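Local atomic coordinates of versicolorin reductase (Brucella melitensis, PDB entry 4NIM), a protein that probably catalyses a nicotinamide-cofactor-dependent oxidation or reduction, as other short-chain dehydrogenases/reductases do. Residues V44-S49 and R81-E86; V70-D73 and E78-R81; D73-E78 and F117-A122; L97-G102 and R126-L131; T175-V180 and I189-L194. All blocks are in the same frame, centred on the assembly; numbering follows the deposited sequence. Where two conformers were deposited one is given.

Interaction 1: residues V44-S49 and R81-E86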
# COMPACT_ATOMS: atom_id res chain seq x y z
N VAL A 44 9.58 -3.91 -8.51
CA VAL A 44 8.63 -3.71 -9.57
C VAL A 44 7.82 -2.54 -9.13
O VAL A 44 7.20 -2.57 -8.03
CB VAL A 44 7.71 -4.94 -9.76
CG1 VAL A 44 6.74 -4.70 -10.90
CG2 VAL A 44 8.56 -6.16 -10.08
N ILE A 45 7.85 -1.51 -9.94
CA ILE A 45 7.08 -0.30 -9.70
C ILE A 45 6.04 -0.10 -10.79
O ILE A 45 6.11 -0.70 -11.87
CB ILE A 45 7.97 0.96 -9.57
CG1 ILE A 45 8.91 1.10 -10.77
CG2 ILE A 45 8.74 0.91 -8.26
CD1 ILE A 45 9.37 2.51 -10.99
N CYS A 46 5.06 0.75 -10.52
CA CYS A 46 3.93 0.85 -11.44
C CYS A 46 3.07 2.08 -11.26
O CYS A 46 3.10 2.74 -10.21
CB CYS A 46 3.02 -0.39 -11.33
SG CYS A 46 2.30 -0.63 -9.68
N GLY A 47 2.33 2.40 -12.31
CA GLY A 47 1.52 3.59 -12.36
C GLY A 47 1.06 3.92 -13.77
O GLY A 47 1.23 3.14 -14.70
N ARG A 48 0.45 5.09 -13.92
CA ARG A 48 -0.15 5.49 -15.16
C ARG A 48 0.85 6.15 -16.11
O ARG A 48 0.80 5.91 -17.30
CB ARG A 48 -1.31 6.43 -14.88
CG ARG A 48 -2.36 5.81 -13.95
CD ARG A 48 -3.56 6.73 -13.78
NE ARG A 48 -4.15 6.99 -15.09
CZ ARG A 48 -5.18 6.33 -15.62
NH1 ARG A 48 -5.81 5.35 -14.95
NH2 ARG A 48 -5.60 6.67 -16.83
N SER A 49 1.75 6.97 -15.59
CA SER A 49 2.64 7.74 -16.45
C SER A 49 3.85 6.90 -16.90
O SER A 49 4.66 6.50 -16.10
CB SER A 49 3.11 9.01 -15.74
OG SER A 49 4.23 9.57 -16.41
N ARG A 81 -3.10 -8.13 -11.84
CA ARG A 81 -2.44 -9.42 -12.02
C ARG A 81 -1.11 -9.32 -12.77
O ARG A 81 -0.16 -10.01 -12.40
CB ARG A 81 -3.36 -10.41 -12.69
CG ARG A 81 -4.58 -10.71 -11.83
CD ARG A 81 -5.58 -11.51 -12.63
NE ARG A 81 -6.54 -12.09 -11.72
CZ ARG A 81 -7.78 -12.39 -12.02
NH1 ARG A 81 -8.27 -12.14 -13.23
NH2 ARG A 81 -8.54 -12.93 -11.06
N ARG A 82 -1.05 -8.47 -13.80
CA ARG A 82 0.17 -8.32 -14.60
C ARG A 82 1.35 -7.78 -13.79
O ARG A 82 2.51 -8.14 -14.05
CB ARG A 82 -0.07 -7.44 -15.84
CG ARG A 82 1.04 -7.53 -16.88
CD ARG A 82 0.56 -7.13 -18.27
NE ARG A 82 0.05 -5.77 -18.30
CZ ARG A 82 -1.24 -5.46 -18.36
NH1 ARG A 82 -2.16 -6.42 -18.41
NH2 ARG A 82 -1.61 -4.19 -18.35
N ILE A 83 1.07 -6.93 -12.79
CA ILE A 83 2.13 -6.40 -11.96
C ILE A 83 2.93 -7.50 -11.29
O ILE A 83 4.20 -7.56 -11.34
CB ILE A 83 1.58 -5.44 -10.91
CG1 ILE A 83 1.02 -4.19 -11.61
CG2 ILE A 83 2.66 -5.04 -9.93
CD1 ILE A 83 0.08 -3.40 -10.76
N VAL A 84 2.20 -8.37 -10.65
CA VAL A 84 2.81 -9.47 -9.93
C VAL A 84 3.41 -10.49 -10.92
O VAL A 84 4.55 -10.97 -10.69
CB VAL A 84 1.81 -10.14 -8.97
CG1 VAL A 84 2.43 -11.38 -8.34
CG2 VAL A 84 1.39 -9.17 -7.89
N ALA A 85 2.72 -10.74 -12.04
CA ALA A 85 3.32 -11.54 -13.12
C ALA A 85 4.68 -11.01 -13.58
O ALA A 85 5.56 -11.80 -13.92
CB ALA A 85 2.42 -11.64 -14.33
N GLU A 86 4.84 -9.69 -13.57
CA GLU A 86 6.09 -9.08 -14.03
C GLU A 86 7.22 -9.30 -13.03
O GLU A 86 8.38 -9.39 -13.43
CB GLU A 86 5.88 -7.60 -14.36
CG GLU A 86 5.41 -7.37 -15.79
CD GLU A 86 6.55 -7.57 -16.79
OE1 GLU A 86 7.35 -6.62 -17.02
OE2 GLU A 86 6.71 -8.70 -17.29

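Interaction 2: residues V70-D73 and E78-R81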
# COMPACT_ATOMS: atom_id res chain seq x y z
N VAL A 70 5.83 -1.10 -14.65
CA VAL A 70 4.64 -1.64 -15.33
C VAL A 70 3.60 -0.52 -15.45
O VAL A 70 3.24 0.08 -14.45
CB VAL A 70 4.04 -2.85 -14.56
CG1 VAL A 70 3.09 -3.64 -15.45
CG2 VAL A 70 5.15 -3.79 -14.11
N GLN A 71 3.20 -0.18 -16.67
CA GLN A 71 2.22 0.85 -16.87
C GLN A 71 0.83 0.22 -16.62
O GLN A 71 0.45 -0.76 -17.26
CB GLN A 71 2.31 1.42 -18.28
CG GLN A 71 1.51 2.70 -18.40
CD GLN A 71 1.50 3.30 -19.79
OE1 GLN A 71 1.64 2.60 -20.78
NE2 GLN A 71 1.35 4.60 -19.85
N VAL A 72 0.09 0.74 -15.66
CA VAL A 72 -1.19 0.14 -15.29
C VAL A 72 -2.32 1.13 -15.03
O VAL A 72 -2.09 2.30 -14.74
CB VAL A 72 -1.06 -0.71 -14.00
CG1 VAL A 72 -0.14 -1.91 -14.23
CG2 VAL A 72 -0.59 0.15 -12.83
N ASP A 73 -3.53 0.61 -15.08
CA ASP A 73 -4.71 1.24 -14.49
C ASP A 73 -5.17 0.26 -13.41
O ASP A 73 -5.64 -0.84 -13.73
CB ASP A 73 -5.77 1.41 -15.58
CG ASP A 73 -7.11 1.89 -15.02
OD1 ASP A 73 -7.22 2.26 -13.83
OD2 ASP A 73 -8.05 1.89 -15.84
N GLU A 78 -6.97 -7.16 -14.41
CA GLU A 78 -5.93 -7.83 -15.21
C GLU A 78 -4.58 -7.10 -15.13
O GLU A 78 -3.53 -7.72 -15.20
CB GLU A 78 -6.41 -7.98 -16.69
CG GLU A 78 -5.95 -9.26 -17.36
CD GLU A 78 -6.35 -9.36 -18.84
OE1 GLU A 78 -7.46 -8.85 -19.22
OE2 GLU A 78 -5.56 -9.91 -19.63
N ASP A 79 -4.63 -5.77 -15.00
CA ASP A 79 -3.44 -4.95 -14.79
C ASP A 79 -2.83 -5.27 -13.42
O ASP A 79 -1.60 -5.43 -13.28
CB ASP A 79 -3.76 -3.46 -14.90
CG ASP A 79 -3.86 -2.96 -16.32
OD1 ASP A 79 -3.73 -3.77 -17.28
OD2 ASP A 79 -4.02 -1.74 -16.48
N CYS A 80 -3.68 -5.43 -12.43
CA CYS A 80 -3.24 -5.84 -11.11
C CYS A 80 -2.50 -7.16 -11.17
O CYS A 80 -1.38 -7.29 -10.63
CB CYS A 80 -4.44 -5.97 -10.14
SG CYS A 80 -5.18 -4.34 -9.81
N ARG A 81 -3.10 -8.13 -11.84
CA ARG A 81 -2.44 -9.42 -12.02
C ARG A 81 -1.11 -9.32 -12.77
O ARG A 81 -0.16 -10.01 -12.40
CB ARG A 81 -3.36 -10.41 -12.69
CG ARG A 81 -4.58 -10.71 -11.83
CD ARG A 81 -5.58 -11.51 -12.63
NE ARG A 81 -6.54 -12.09 -11.72
CZ ARG A 81 -7.78 -12.39 -12.02
NH1 ARG A 81 -8.27 -12.14 -13.23
NH2 ARG A 81 -8.54 -12.93 -11.06

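Interaction 3: residues D73-E78 and F117-A122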
# COMPACT_ATOMS: atom_id res chain seq x y z
N ASP A 73 -3.53 0.61 -15.08
CA ASP A 73 -4.71 1.24 -14.49
C ASP A 73 -5.17 0.26 -13.41
O ASP A 73 -5.64 -0.84 -13.73
CB ASP A 73 -5.77 1.41 -15.58
CG ASP A 73 -7.11 1.89 -15.02
OD1 ASP A 73 -7.22 2.26 -13.83
OD2 ASP A 73 -8.05 1.89 -15.84
N LEU A 74 -4.98 0.61 -12.14
CA LEU A 74 -5.29 -0.34 -11.07
C LEU A 74 -6.78 -0.67 -10.95
O LEU A 74 -7.16 -1.64 -10.29
CB LEU A 74 -4.75 0.15 -9.72
CG LEU A 74 -3.26 0.16 -9.51
CD1 LEU A 74 -2.94 0.75 -8.13
CD2 LEU A 74 -2.68 -1.25 -9.66
N GLU A 75 -7.62 0.08 -11.65
CA GLU A 75 -9.09 -0.26 -11.69
C GLU A 75 -9.32 -1.52 -12.49
O GLU A 75 -10.37 -2.15 -12.39
CB GLU A 75 -9.90 0.87 -12.31
CG GLU A 75 -9.83 2.13 -11.49
CD GLU A 75 -10.60 3.28 -12.13
OE1 GLU A 75 -11.71 3.04 -12.70
OE2 GLU A 75 -10.09 4.42 -12.04
N ASN A 76 -8.34 -1.86 -13.31
CA ASN A 76 -8.44 -3.05 -14.14
C ASN A 76 -7.74 -4.22 -13.43
O ASN A 76 -6.50 -4.23 -13.29
CB ASN A 76 -7.86 -2.77 -15.52
CG ASN A 76 -7.90 -3.97 -16.47
OD1 ASN A 76 -7.97 -5.12 -16.06
ND2 ASN A 76 -7.81 -3.68 -17.76
N VAL A 77 -8.53 -5.21 -13.04
CA VAL A 77 -7.99 -6.36 -12.30
C VAL A 77 -6.88 -7.11 -13.08
O VAL A 77 -5.93 -7.62 -12.50
CB VAL A 77 -9.12 -7.29 -11.82
CG1 VAL A 77 -8.57 -8.55 -11.15
CG2 VAL A 77 -10.00 -6.55 -10.81
N GLU A 78 -6.97 -7.16 -14.41
CA GLU A 78 -5.93 -7.83 -15.21
C GLU A 78 -4.58 -7.10 -15.13
O GLU A 78 -3.53 -7.72 -15.20
CB GLU A 78 -6.41 -7.98 -16.69
CG GLU A 78 -5.95 -9.26 -17.36
CD GLU A 78 -6.35 -9.36 -18.84
OE1 GLU A 78 -7.46 -8.85 -19.22
OE2 GLU A 78 -5.56 -9.91 -19.63
N PHE A 117 -17.78 6.21 -6.37
CA PHE A 117 -17.80 5.10 -5.40
C PHE A 117 -17.03 3.88 -5.92
O PHE A 117 -16.20 3.31 -5.21
CB PHE A 117 -19.26 4.68 -5.09
CG PHE A 117 -19.38 3.50 -4.13
CD1 PHE A 117 -19.26 2.19 -4.60
CD2 PHE A 117 -19.59 3.70 -2.80
CE1 PHE A 117 -19.31 1.10 -3.74
CE2 PHE A 117 -19.66 2.61 -1.92
CZ PHE A 117 -19.54 1.30 -2.38
N ASP A 118 -17.28 3.50 -7.16
CA ASP A 118 -16.69 2.31 -7.75
C ASP A 118 -15.16 2.49 -7.96
O ASP A 118 -14.40 1.55 -7.74
CB ASP A 118 -17.34 1.98 -9.10
CG ASP A 118 -18.71 1.37 -8.96
OD1 ASP A 118 -19.08 0.97 -7.83
OD2 ASP A 118 -19.41 1.27 -9.99
N ARG A 119 -14.73 3.68 -8.39
CA ARG A 119 -13.26 3.94 -8.58
C ARG A 119 -12.52 3.82 -7.23
O ARG A 119 -11.42 3.28 -7.14
CB ARG A 119 -12.99 5.40 -9.04
CG ARG A 119 -13.22 5.73 -10.46
CD ARG A 119 -12.44 7.00 -10.87
NE ARG A 119 -12.88 8.26 -10.26
CZ ARG A 119 -14.02 8.89 -10.56
NH1 ARG A 119 -14.90 8.34 -11.39
NH2 ARG A 119 -14.30 10.04 -9.98
N LEU A 120 -13.07 4.44 -6.21
CA LEU A 120 -12.48 4.35 -4.87
C LEU A 120 -12.33 2.90 -4.41
O LEU A 120 -11.24 2.48 -4.02
CB LEU A 120 -13.32 5.12 -3.89
CG LEU A 120 -13.09 6.65 -3.96
CD1 LEU A 120 -14.16 7.38 -3.23
CD2 LEU A 120 -11.74 7.07 -3.38
N PHE A 121 -13.40 2.13 -4.47
CA PHE A 121 -13.31 0.70 -4.07
C PHE A 121 -12.40 -0.10 -5.00
O PHE A 121 -11.70 -1.00 -4.54
CB PHE A 121 -14.69 0.06 -3.93
CG PHE A 121 -15.31 0.34 -2.62
CD1 PHE A 121 -15.86 1.58 -2.35
CD2 PHE A 121 -15.22 -0.57 -1.60
CE1 PHE A 121 -16.34 1.87 -1.10
CE2 PHE A 121 -15.72 -0.30 -0.34
CZ PHE A 121 -16.27 0.95 -0.10
N ALA A 122 -12.40 0.22 -6.30
CA ALA A 122 -11.59 -0.47 -7.24
C ALA A 122 -10.09 -0.30 -6.92
O ALA A 122 -9.33 -1.28 -6.96
CB ALA A 122 -11.87 -0.01 -8.67
O HOH W 1 -9.40 -3.04 -9.06

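Interaction 4: residues L97-G102 and R126-L131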
# COMPACT_ATOMS: atom_id res chain seq x y z
N LEU A 97 5.10 -7.40 -0.90
CA LEU A 97 4.14 -6.54 -1.59
C LEU A 97 3.77 -5.33 -0.71
O LEU A 97 3.45 -5.49 0.45
CB LEU A 97 2.85 -7.28 -1.96
CG LEU A 97 1.65 -6.47 -2.46
CD1 LEU A 97 1.87 -5.86 -3.83
CD2 LEU A 97 0.37 -7.31 -2.47
N VAL A 98 3.84 -4.14 -1.28
CA VAL A 98 3.45 -2.90 -0.61
C VAL A 98 2.37 -2.29 -1.44
O VAL A 98 2.61 -1.89 -2.59
CB VAL A 98 4.58 -1.92 -0.40
CG1 VAL A 98 4.02 -0.65 0.23
CG2 VAL A 98 5.72 -2.52 0.43
N ASN A 99 1.14 -2.31 -0.90
CA ASN A 99 0.02 -1.65 -1.51
C ASN A 99 -0.03 -0.16 -1.09
O ASN A 99 -0.74 0.19 -0.12
CB ASN A 99 -1.30 -2.34 -1.10
CG ASN A 99 -1.50 -3.67 -1.80
OD1 ASN A 99 -1.53 -3.70 -3.01
ND2 ASN A 99 -1.65 -4.75 -1.07
N ALA A 100 0.68 0.70 -1.82
CA ALA A 100 0.75 2.13 -1.48
C ALA A 100 -0.03 3.00 -2.42
O ALA A 100 -0.15 4.19 -2.16
CB ALA A 100 2.22 2.57 -1.44
N ALA A 101 -0.56 2.46 -3.50
CA ALA A 101 -1.41 3.25 -4.36
C ALA A 101 -2.71 3.57 -3.61
O ALA A 101 -3.09 2.81 -2.77
CB ALA A 101 -1.75 2.47 -5.60
N GLY A 102 -3.35 4.68 -3.92
CA GLY A 102 -4.68 4.94 -3.42
C GLY A 102 -5.28 6.10 -4.15
O GLY A 102 -4.57 6.91 -4.69
N ARG A 126 -10.23 -3.32 -4.04
CA ARG A 126 -10.17 -4.44 -5.00
C ARG A 126 -8.72 -4.67 -5.52
O ARG A 126 -8.26 -5.82 -5.65
CB ARG A 126 -11.11 -4.18 -6.17
CG ARG A 126 -11.32 -5.40 -7.05
CD ARG A 126 -12.41 -5.18 -8.07
NE ARG A 126 -12.02 -4.28 -9.12
CZ ARG A 126 -12.86 -3.70 -9.97
NH1 ARG A 126 -14.16 -3.93 -9.87
NH2 ARG A 126 -12.42 -2.87 -10.89
N ALA A 127 -8.03 -3.60 -5.85
CA ALA A 127 -6.64 -3.74 -6.33
C ALA A 127 -5.78 -4.43 -5.27
O ALA A 127 -5.18 -5.47 -5.57
CB ALA A 127 -6.08 -2.44 -6.83
N PRO A 128 -5.79 -3.96 -4.01
CA PRO A 128 -5.08 -4.77 -3.00
C PRO A 128 -5.53 -6.20 -2.93
O PRO A 128 -4.69 -7.09 -2.79
CB PRO A 128 -5.35 -4.01 -1.72
CG PRO A 128 -5.39 -2.56 -2.18
CD PRO A 128 -6.08 -2.61 -3.50
N PHE A 129 -6.85 -6.46 -2.93
CA PHE A 129 -7.29 -7.82 -2.90
C PHE A 129 -6.61 -8.72 -3.96
O PHE A 129 -6.08 -9.80 -3.63
CB PHE A 129 -8.85 -7.87 -2.97
CG PHE A 129 -9.44 -9.23 -2.75
CD1 PHE A 129 -9.44 -10.20 -3.76
CD2 PHE A 129 -10.07 -9.52 -1.55
CE1 PHE A 129 -9.99 -11.46 -3.53
CE2 PHE A 129 -10.60 -10.76 -1.31
CZ PHE A 129 -10.60 -11.73 -2.30
N PHE A 130 -6.63 -8.30 -5.22
CA PHE A 130 -6.15 -9.14 -6.28
C PHE A 130 -4.60 -9.11 -6.39
O PHE A 130 -4.02 -10.12 -6.71
CB PHE A 130 -6.88 -8.84 -7.59
CG PHE A 130 -8.24 -9.38 -7.56
CD1 PHE A 130 -8.43 -10.75 -7.71
CD2 PHE A 130 -9.31 -8.61 -7.21
CE1 PHE A 130 -9.69 -11.30 -7.57
CE2 PHE A 130 -10.57 -9.16 -7.05
CZ PHE A 130 -10.76 -10.51 -7.26
N LEU A 131 -3.97 -8.04 -5.95
CA LEU A 131 -2.47 -8.04 -5.83
C LEU A 131 -2.04 -9.00 -4.73
O LEU A 131 -1.08 -9.77 -4.89
CB LEU A 131 -1.97 -6.64 -5.52
CG LEU A 131 -2.10 -5.67 -6.70
CD1 LEU A 131 -2.06 -4.24 -6.21
CD2 LEU A 131 -0.95 -5.94 -7.64

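Interaction 5: residues T175-V180 and I189-L194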
# COMPACT_ATOMS: atom_id res chain seq x y z
N THR A 175 -10.26 -4.58 7.42
CA THR A 175 -10.82 -5.90 7.57
C THR A 175 -10.12 -6.99 6.75
O THR A 175 -9.82 -8.10 7.24
CB THR A 175 -12.32 -5.91 7.29
OG1 THR A 175 -12.95 -5.04 8.25
CG2 THR A 175 -12.86 -7.31 7.42
N LEU A 176 -9.87 -6.68 5.50
CA LEU A 176 -9.07 -7.56 4.64
C LEU A 176 -7.64 -7.87 5.15
O LEU A 176 -7.23 -9.02 5.15
CB LEU A 176 -9.02 -6.98 3.23
CG LEU A 176 -8.43 -7.91 2.18
CD1 LEU A 176 -9.29 -9.14 1.97
CD2 LEU A 176 -8.18 -7.15 0.86
N THR A 177 -6.98 -6.87 5.71
CA THR A 177 -5.66 -7.06 6.30
C THR A 177 -5.79 -8.14 7.37
O THR A 177 -5.00 -9.08 7.40
CB THR A 177 -5.11 -5.76 6.92
OG1 THR A 177 -4.87 -4.78 5.87
CG2 THR A 177 -3.83 -6.03 7.76
N ARG A 178 -6.80 -8.03 8.23
CA ARG A 178 -6.91 -9.00 9.32
C ARG A 178 -7.32 -10.36 8.80
O ARG A 178 -6.79 -11.38 9.23
CB ARG A 178 -7.87 -8.54 10.40
CG ARG A 178 -7.39 -7.29 11.15
CD ARG A 178 -8.24 -7.22 12.37
NE ARG A 178 -7.92 -6.16 13.29
CZ ARG A 178 -8.55 -4.99 13.37
NH1 ARG A 178 -9.56 -4.68 12.53
NH2 ARG A 178 -8.11 -4.14 14.30
N ASN A 179 -8.25 -10.38 7.87
CA ASN A 179 -8.73 -11.67 7.30
C ASN A 179 -7.60 -12.42 6.64
O ASN A 179 -7.39 -13.63 6.86
CB ASN A 179 -9.87 -11.42 6.30
CG ASN A 179 -10.47 -12.70 5.78
OD1 ASN A 179 -9.89 -13.33 4.92
ND2 ASN A 179 -11.69 -13.05 6.27
N VAL A 180 -6.87 -11.73 5.80
CA VAL A 180 -5.76 -12.37 5.07
C VAL A 180 -4.69 -12.81 6.05
O VAL A 180 -4.29 -13.96 6.03
CB VAL A 180 -5.24 -11.51 3.92
CG1 VAL A 180 -4.08 -12.20 3.23
CG2 VAL A 180 -6.35 -11.22 2.91
N ILE A 189 3.29 -16.06 6.19
CA ILE A 189 3.13 -14.91 5.34
C ILE A 189 2.49 -13.83 6.20
O ILE A 189 1.39 -14.06 6.77
CB ILE A 189 2.25 -15.19 4.11
CG1 ILE A 189 2.89 -16.24 3.23
CG2 ILE A 189 2.03 -13.87 3.35
CD1 ILE A 189 1.96 -16.90 2.21
N ARG A 190 3.14 -12.66 6.28
CA ARG A 190 2.72 -11.64 7.25
C ARG A 190 2.05 -10.53 6.48
O ARG A 190 2.50 -10.21 5.39
CB ARG A 190 3.91 -11.11 8.03
CG ARG A 190 4.58 -12.22 8.79
CD ARG A 190 5.71 -11.70 9.65
NE ARG A 190 6.69 -10.95 8.90
CZ ARG A 190 6.89 -9.62 8.97
NH1 ARG A 190 6.17 -8.84 9.77
NH2 ARG A 190 7.90 -9.08 8.28
N VAL A 191 0.92 -10.07 7.00
CA VAL A 191 0.14 -8.99 6.37
C VAL A 191 -0.24 -7.95 7.43
O VAL A 191 -1.01 -8.24 8.36
CB VAL A 191 -1.14 -9.52 5.72
CG1 VAL A 191 -1.78 -8.43 4.85
CG2 VAL A 191 -0.84 -10.79 4.89
N ASN A 192 0.25 -6.74 7.25
CA ASN A 192 0.07 -5.68 8.22
C ASN A 192 -0.37 -4.42 7.53
O ASN A 192 -0.16 -4.25 6.30
CB ASN A 192 1.35 -5.44 8.98
CG ASN A 192 1.72 -6.58 9.88
OD1 ASN A 192 1.08 -6.84 10.90
ND2 ASN A 192 2.79 -7.26 9.52
N SER A 193 -0.99 -3.55 8.31
CA SER A 193 -1.46 -2.28 7.79
C SER A 193 -0.84 -1.08 8.47
O SER A 193 -0.65 -1.08 9.67
CB SER A 193 -3.01 -2.21 7.99
OG SER A 193 -3.48 -0.98 7.45
N LEU A 194 -0.56 -0.06 7.68
CA LEU A 194 -0.08 1.19 8.20
C LEU A 194 -1.13 2.24 7.86
O LEU A 194 -1.42 2.47 6.67
CB LEU A 194 1.29 1.56 7.60
CG LEU A 194 1.92 2.79 8.26
CD1 LEU A 194 2.38 2.47 9.68
CD2 LEU A 194 3.09 3.29 7.41
O HOH W 2 -5.57 -2.17 6.06

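Interaction 1: residues V44-S49 and R81-E86
Ile83 carries the helix side of this contact, offering its two branches and its carbonyl to Val44 and Cys46 of strand 42-47. The contact is apolar at both ends of the isoleucine. Its longer branch lies anti to its own carbonyl carbon (chi1 -67°) and runs on extended, which brings CD1 to 3.7 Å from SG of Cys46. The shorter branch works nearer the other end of the segment, where CG2 of Ile83 lies 4.2 Å from CG1 of Val44. The Val44 methyl CG1 also rests against the helix backbone, 3.9 Å from the carbonyl O of Ile83.

No hydrogen bond spans the two segments, and polar groups are served by other partners. Ser23 OG pairs with the backbone N of Cys46, while Glu86 forms a salt bridge with Arg89 and lays its side chain against Val68 and Val70. Val72 and Leu74 also touch Ile83, and all three touching residues of the contact are buried. Packing of a crossover helix on the parallel sheet is the basic arrangement of the Rossmann fold: helix 77-91, which follows edge strand 66-71, covers strand 42-47 on the way to strand 96-99.

Interaction 2: residues V70-D73 and E78-R81
OD2 of Asp79 accepts the backbone N-H of Asp73 over 2.8 Å in a nearly straight bond, 174° at the hydrogen. The donor arrives on the anti side of the carboxylate and only 17° out of its plane. The other oxygen, OD1, is held by a salt bridge to Arg82 one helical turn further along the same face, so the two ends of the group have separate partners, which should limit its rotation. With CG anti to the carbonyl carbon of Asp79 (chi1 -80°), the carboxylate is directed to the backbone of Asp73. There OD2 also comes to 3.3 Å from the carbonyl O of Asp73; both are acceptors, so this is no bond, and the N-H bond to the same oxygen probably offsets the repulsion.

The bond ties the loop just after edge strand 66-71 to the first turn of helix 77-91, across the tight strand-to-helix connection of a Rossmann-type fold. In short-chain dehydrogenases this connection commonly borders the adenine end of the cofactor site.

Next to the polar bond the side chains of Val72 and Asp79 run antiparallel alongside each other, their CB atoms 4.0 Å apart. CG1 of Val72 goes on to the helix backbone and lies 3.9 Å from the carbonyl O of Asp79. Val72 also leans on Cys46 and Ile83, continuing the apolar layer under the helix. On the side of the loop, CB of Asp73 lies 3.7 Å from OD2 of Asp79.

Interaction 3: residues D73-E78 and F117-A122
Glu75 and Arg119 run alongside each other in the same direction, their planar ends tilted 37° apart, yet form no salt bridge. The carboxylate rests against the aliphatic part of the arginine, with OE2 3.7 Å from CD of Arg119, while the opposite charges stay apart, OE2 to NE being 5.1 Å. The arginine chain bends at chi3 (-67°) and sends its guanidinium to a salt bridge with Asp105. Nearer the backbone, CG of Glu75 packs on CB of Ala122 at 4.1 Å.

The polar link between the segments is a water that donates to two carbonyls, at 2.9 Å from Leu74 O and 2.7 Å from Ala122 O. It spans a pair of acceptors that could not bond directly.

A type I turn runs from Asp73 to Asn76, and an Asx turn adds Asp73 OD1, which takes the N-H of Glu75 from above the carboxylate plane. Asn76 then caps helix 77-91, its OD1 accepting from Glu78 N. This entrance to helix 77-91 leans on helix 114-142, where Arg126 also reaches Glu75 O, while Leu74 touches Cys80, Ile83 and Ala127; on its other flank helix 114-142 meets helix 164-183 through Leu120 and Phe121.

Interaction 4: residues L97-G102 and R126-L131
Asn99 reaches from the end of its strand to Pro128 and Leu131, and its amide is the centre of the contact. CB points toward the helix and carries CG into place anti to the carbonyl carbon (chi1 -74°). CG then lies 3.9 Å from CB of Pro128, with the side chain running obliquely across the pyrrolidine ring. At the tip the two amide atoms divide. OD1 faces CD1 of Leu131 at 3.3 Å, a tight approach, and lies 3.7 Å from CA of Pro128. ND2 stands 3.8 Å from CB of Pro128 and gives a hydrogen bond to OD1 of Asn150 in the neighbouring strand, which fixes the sense of the amide in this buried setting.

Two residues earlier on the same strand, Leu97 has CG anti to the backbone N (chi1 170°) and places CD2 3.9 Å from CB of Leu131, also against that residue's carbonyl carbon. A proline nitrogen has no hydrogen to give, so the helix kinks at Pro128 just where the asparagine packs.

Residues 99-102, Asn-Ala-Ala-Gly, resemble the Asn-Asn-Ala-Gly motif that closes this strand in the family. The short segments of strand and helix run almost exactly antiparallel, 172° between their directions and 9.6 Å between axes. Strand 96-99 lies between strands 17-20 and 147-153 at the middle of the sheet, while helix 114-142 covers it and is itself flanked by helix 77-91, through Cys80 on Ala127, and by helix 164-183, through Leu173 on Pro128.

Interaction 5: residues T175-V180 and I189-L194
In the beta-alpha-beta unit made of strand 147-153, helix 164-183 and strand 190-196, Thr177 and Val180 of the helix pack on Val191 and Ser193 of the second strand. A chi1 of -66° for Thr177, which describes OG1, leaves CG2 anti to the backbone N, and this methyl lies 3.6 Å from Val191 O. The hydroxyl passes over Ser193, OG1 of Thr177 lying 3.8 Å from CB. A water donates to both hydroxyls, at 2.7 Å from Thr177 OG1 and 2.8 Å from Ser193 OG.

Helix 164-183 opens with the Tyr-X-X-X-Lys sequence of short-chain dehydrogenases, and these residues belong to its later turns. The helix segment runs back along the strand at 161°, the axes 7.5 Å apart.

Further toward the start of the strand the contact becomes apolar: CG1 of Val180 meets CG2 of Val191 at 3.9 Å, the two valines set at a slant, with Ile132 and Ile136 of helix 114-142 also against Val180. Thr177 OG1 is additionally hydrogen-bonded to Asn150 ND2 and Leu173 O, so several groups grip this buried oxygen. Ser193 OG has a further partner in Asn195 OD1.

From the N terminus, interaction 1 opens on strand 42-47 and closes on helix 77-91. Interaction 2 falls within that span, closing the short turn between strand 66-71 and the same helix and sharing Arg81 with interaction 1. Interaction 3 starts from that turn, sharing Asp73 and Glu78 with interaction 2, and reaches helix 114-142; it therefore crosses interaction 1, and also interaction 4, which joins strand 96-99 to a later part of helix 114-142. Interaction 5 follows in series and meets interaction 4 where Phe129 touches Leu176. Together the contacts tie helices 77-91, 114-142 and 164-183 to one another and to four strands of the parallel sheet.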